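Local coordinates for protein fimbrial subunit CupB6 (Pseudomonas aeruginosa, PDB 5CYL) that probably serves as the adhesin at the tip of a chaperone-usher pilus, mediating attachment and biofilm formation, at residues A[18-23]-A[200-205]; A[144-149]-A[191-196]. All coordinates share one frame; numbering follows the deposited sequence.

Contact 1: residues A[18-23]-A[200-205]; sequences LPWRVV and PPPPPI
Trp-20 reaches across to the run of prolines at 200-203 and carries most of this contact through its indole. The main interaction is CH-pi: Pro-202 CG sits over one face of the indole, 3.8 Å from the centroid of the five-membered ring of Trp-20 and offset toward its rim, and the proline ring runs alongside the indole in the same direction. The torsion at CB (chi1 -73°), with CG anti to the carbonyl carbon, lays the ring along the proline chain. At the indole edge, in the ring plane, the carbonyl of Pro-200 approaches, its O 3.1 Å from Trp-20 CD1 and 3.2 Å from Trp-20 NE1. Apolar contacts extend the patch at both ends: Pro-203 CD meets Trp-20 CB at 3.8 Å, and Pro-19 CB lies 4.0 Å from Pro-200 CG. The prolines have the extended backbone angles of a polyproline II conformation, in which Pro-201 points its CB away from 18-23 while Pro-200, Pro-202 and Pro-203 meet the tryptophan. The contact thus joins the loop leading to strand 215-225 to the end of strand 6-22; Phe-37 and Arg-39 of strand 35-50 and Gln-125 and Leu-127 of strand 118-129 also pack on Trp-20.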
# COMPACT_ATOMS: atom_id res chain seq x y z
N LEU A 18 11.59 18.81 -3.42
CA LEU A 18 12.11 17.59 -4.04
C LEU A 18 11.05 16.50 -4.12
O LEU A 18 10.03 16.58 -3.41
CB LEU A 18 13.34 17.13 -3.28
CG LEU A 18 14.40 18.23 -3.32
CD1 LEU A 18 15.60 17.74 -2.51
CD2 LEU A 18 14.79 18.67 -4.73
N PRO A 19 11.25 15.51 -5.02
CA PRO A 19 10.24 14.44 -5.01
C PRO A 19 10.60 13.42 -3.95
O PRO A 19 11.77 13.30 -3.59
CB PRO A 19 10.37 13.83 -6.39
CG PRO A 19 11.83 13.99 -6.71
CD PRO A 19 12.27 15.27 -6.07
N TRP A 20 9.61 12.68 -3.46
CA TRP A 20 9.88 11.65 -2.45
C TRP A 20 10.69 10.52 -3.09
O TRP A 20 10.52 10.23 -4.27
CB TRP A 20 8.58 11.10 -1.89
CG TRP A 20 7.87 12.03 -0.96
CD1 TRP A 20 7.05 13.05 -1.30
CD2 TRP A 20 7.88 11.99 0.47
NE1 TRP A 20 6.57 13.68 -0.16
CE2 TRP A 20 7.06 13.03 0.93
CE3 TRP A 20 8.53 11.18 1.40
CZ2 TRP A 20 6.86 13.28 2.28
CZ3 TRP A 20 8.33 11.42 2.75
CH2 TRP A 20 7.48 12.46 3.17
N ARG A 21 11.59 9.92 -2.32
CA ARG A 21 12.45 8.86 -2.85
C ARG A 21 12.27 7.57 -2.04
O ARG A 21 11.92 7.60 -0.86
CB ARG A 21 13.91 9.29 -2.87
CG ARG A 21 14.58 9.19 -1.52
CD ARG A 21 16.01 8.69 -1.61
NE ARG A 21 16.58 8.41 -0.28
CZ ARG A 21 17.60 7.59 -0.05
NH1 ARG A 21 18.17 6.95 -1.06
NH2 ARG A 21 18.03 7.38 1.19
N VAL A 22 12.49 6.43 -2.69
CA VAL A 22 12.30 5.15 -2.04
C VAL A 22 13.60 4.67 -1.40
O VAL A 22 14.48 4.21 -2.06
CB VAL A 22 11.82 4.04 -2.99
CG1 VAL A 22 11.71 2.69 -2.28
CG2 VAL A 22 10.47 4.45 -3.59
N VAL A 23 13.68 4.79 -0.09
CA VAL A 23 14.82 4.31 0.67
C VAL A 23 14.85 2.78 0.61
O VAL A 23 15.88 2.19 0.44
CB VAL A 23 14.75 4.78 2.13
CG1 VAL A 23 16.02 4.37 2.87
CG2 VAL A 23 14.56 6.28 2.20
N PRO A 200 6.05 17.29 -4.59
CA PRO A 200 4.87 16.41 -4.72
C PRO A 200 4.56 15.58 -3.47
O PRO A 200 5.42 15.36 -2.62
CB PRO A 200 5.25 15.49 -5.88
CG PRO A 200 6.71 15.30 -5.70
CD PRO A 200 7.20 16.69 -5.37
N PRO A 201 3.32 15.11 -3.39
CA PRO A 201 2.86 14.24 -2.31
C PRO A 201 3.48 12.85 -2.43
O PRO A 201 3.88 12.47 -3.53
CB PRO A 201 1.36 14.17 -2.54
CG PRO A 201 1.22 14.28 -4.00
CD PRO A 201 2.33 15.18 -4.48
N PRO A 202 3.59 12.10 -1.31
CA PRO A 202 4.20 10.78 -1.43
C PRO A 202 3.58 9.83 -2.45
O PRO A 202 2.34 9.88 -2.65
CB PRO A 202 4.02 10.20 -0.02
CG PRO A 202 3.97 11.38 0.86
CD PRO A 202 3.09 12.31 0.06
N PRO A 203 4.43 8.95 -3.08
CA PRO A 203 3.78 8.13 -4.11
C PRO A 203 2.90 6.98 -3.58
O PRO A 203 3.13 6.51 -2.43
CB PRO A 203 4.96 7.56 -4.90
CG PRO A 203 6.01 7.41 -3.88
CD PRO A 203 5.88 8.61 -3.00
N PRO A 204 1.91 6.52 -4.41
CA PRO A 204 1.14 5.39 -3.86
C PRO A 204 1.89 4.07 -4.01
O PRO A 204 2.83 3.96 -4.79
CB PRO A 204 -0.12 5.38 -4.74
CG PRO A 204 0.39 5.80 -6.08
CD PRO A 204 1.38 6.89 -5.76
N ILE A 205 1.44 3.06 -3.28
CA ILE A 205 2.05 1.72 -3.33
C ILE A 205 1.26 0.81 -4.28
O ILE A 205 0.03 0.66 -4.09
CB ILE A 205 2.11 1.11 -1.93
CG1 ILE A 205 2.98 2.01 -1.04
CG2 ILE A 205 2.61 -0.33 -1.98
CD1 ILE A 205 3.24 1.47 0.34

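Contact 2: residues A[144-149]-A[191-196]; sequences TSVSGS and PASIAI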
# COMPACT_ATOMS: atom_id res chain seq x y z
N THR A 144 -1.38 11.28 2.74
CA THR A 144 -1.68 12.68 2.48
C THR A 144 -1.61 13.57 3.71
O THR A 144 -1.45 14.79 3.61
CB THR A 144 -3.05 12.84 1.83
OG1 THR A 144 -4.02 12.27 2.71
CG2 THR A 144 -3.09 12.12 0.48
N SER A 145 -1.76 12.97 4.89
CA SER A 145 -1.87 13.76 6.10
C SER A 145 -1.50 12.95 7.34
O SER A 145 -1.41 11.74 7.30
CB SER A 145 -3.29 14.30 6.22
OG SER A 145 -3.58 14.67 7.53
N VAL A 146 -1.23 13.66 8.41
CA VAL A 146 -1.10 13.05 9.72
C VAL A 146 -2.51 12.75 10.21
O VAL A 146 -3.43 13.48 9.91
CB VAL A 146 -0.36 13.97 10.71
CG1 VAL A 146 0.89 14.48 10.04
CG2 VAL A 146 -1.23 15.13 11.15
N SER A 147 -2.66 11.67 10.95
CA SER A 147 -3.93 11.33 11.57
C SER A 147 -4.18 12.25 12.75
O SER A 147 -3.26 12.66 13.43
CB SER A 147 -3.95 9.85 11.98
OG SER A 147 -4.46 9.63 13.29
N GLY A 148 -5.44 12.56 13.01
CA GLY A 148 -5.81 13.28 14.22
C GLY A 148 -5.56 14.77 14.20
O GLY A 148 -5.47 15.39 13.15
N SER A 149 -5.47 15.35 15.38
CA SER A 149 -5.26 16.79 15.52
C SER A 149 -3.81 17.19 15.72
O SER A 149 -3.51 18.34 16.03
CB SER A 149 -6.12 17.33 16.66
OG SER A 149 -5.82 16.67 17.87
N PRO A 191 -2.57 17.89 6.30
CA PRO A 191 -1.69 17.67 5.14
C PRO A 191 -0.52 18.64 5.05
O PRO A 191 0.48 18.32 4.44
CB PRO A 191 -2.62 17.84 3.93
CG PRO A 191 -3.70 18.74 4.42
CD PRO A 191 -3.95 18.24 5.80
N ALA A 192 -0.67 19.81 5.66
CA ALA A 192 0.38 20.83 5.62
C ALA A 192 1.69 20.35 6.25
O ALA A 192 2.76 20.64 5.73
CB ALA A 192 -0.09 22.10 6.32
N SER A 193 1.60 19.59 7.34
CA SER A 193 2.79 19.04 8.00
C SER A 193 3.48 18.08 7.03
O SER A 193 4.70 18.10 6.88
CB SER A 193 2.40 18.31 9.29
OG SER A 193 1.51 17.25 9.03
N ILE A 194 2.67 17.25 6.37
CA ILE A 194 3.14 16.31 5.35
C ILE A 194 3.67 17.04 4.10
O ILE A 194 4.64 16.61 3.48
CB ILE A 194 2.04 15.31 4.95
CG1 ILE A 194 1.73 14.39 6.14
CG2 ILE A 194 2.44 14.49 3.74
CD1 ILE A 194 2.81 13.36 6.41
N ALA A 195 3.01 18.13 3.75
CA ALA A 195 3.28 18.84 2.50
C ALA A 195 4.32 19.96 2.65
O ALA A 195 4.55 20.74 1.74
CB ALA A 195 1.99 19.41 1.92
N ILE A 196 4.94 20.01 3.82
CA ILE A 196 5.86 21.09 4.16
C ILE A 196 7.03 21.17 3.19
O ILE A 196 7.59 20.16 2.79
CB ILE A 196 6.41 20.91 5.58
CG1 ILE A 196 7.43 21.99 5.90
CG2 ILE A 196 7.02 19.52 5.72
CD1 ILE A 196 8.32 21.68 7.09
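Val-146 and Ile-194 bring the loop 144-149 against the short helix 191-194, their side chains passing alongside one another and running opposite ways. The apolar part runs from Val-146 CG1 to Ile-194 CG1, 4.0 Å apart, and continues along the backbone of the loop, where Ile-194 CG1 lies 3.7 Å from Ser-145 CA. With CG1 anti to its carbonyl carbon (chi1 -67°), Ile-194 directs that branch at Ser-145 and Val-146, while CG2 lies near the carbonyl of Thr-144.

Polar atoms meet mostly carbon here. The carbonyl oxygen of Thr-144 receives a CA-H...O contact from Pro-191, with CA and O 3.3 Å apart and a bent angle of 125° at the hydrogen. Ser-145 lays its side chain beside the Pro-191 ring, yet gives its hydrogen bond within its own loop, OG to Val-146 O at 2.7 Å. Ser-193 OG faces the Val-146 methyls, but its hydrogen bond goes to Gly-190 O, just before the helix.

The helix is a single turn starting at Pro-191, closed by the bond from Ala-195 N to Pro-191 O (2.6 Å), and the contact ties loop 144-149 to the connection between strands 185-189 and 215-225. Asp-79 OD2 takes the backbone N-H of Thr-144, and its backbone bonds that of Ser-145. Trp-64 of strand 56-65 packs on Val-146 and Ser-193, Leu-152 of strand 151-160 touches Ser-193, and Tyr-85 of strand 83-90 packs on Ile-194.

Both segments of contact 2 fall between the two of contact 1 in sequence, and the two centres lie 15 Å apart. Residues 191-196 and 200-205 follow one another closely, so a single run of chain first packs its helix against 144-149 and then lays its prolines on Trp-20. The contacts meet directly by packing, with Trp-20 CZ2 4.2 Å from Ile-194 O. Gln-125 of strand 118-129 links them further, touching Trp-20 and donating a side-chain hydrogen bond to Ile-194 O. Together they bind the segment that leaves the N-terminal lobe to that lobe's sheets, before the chain goes on to strand 215-225 and the sheet of the second half.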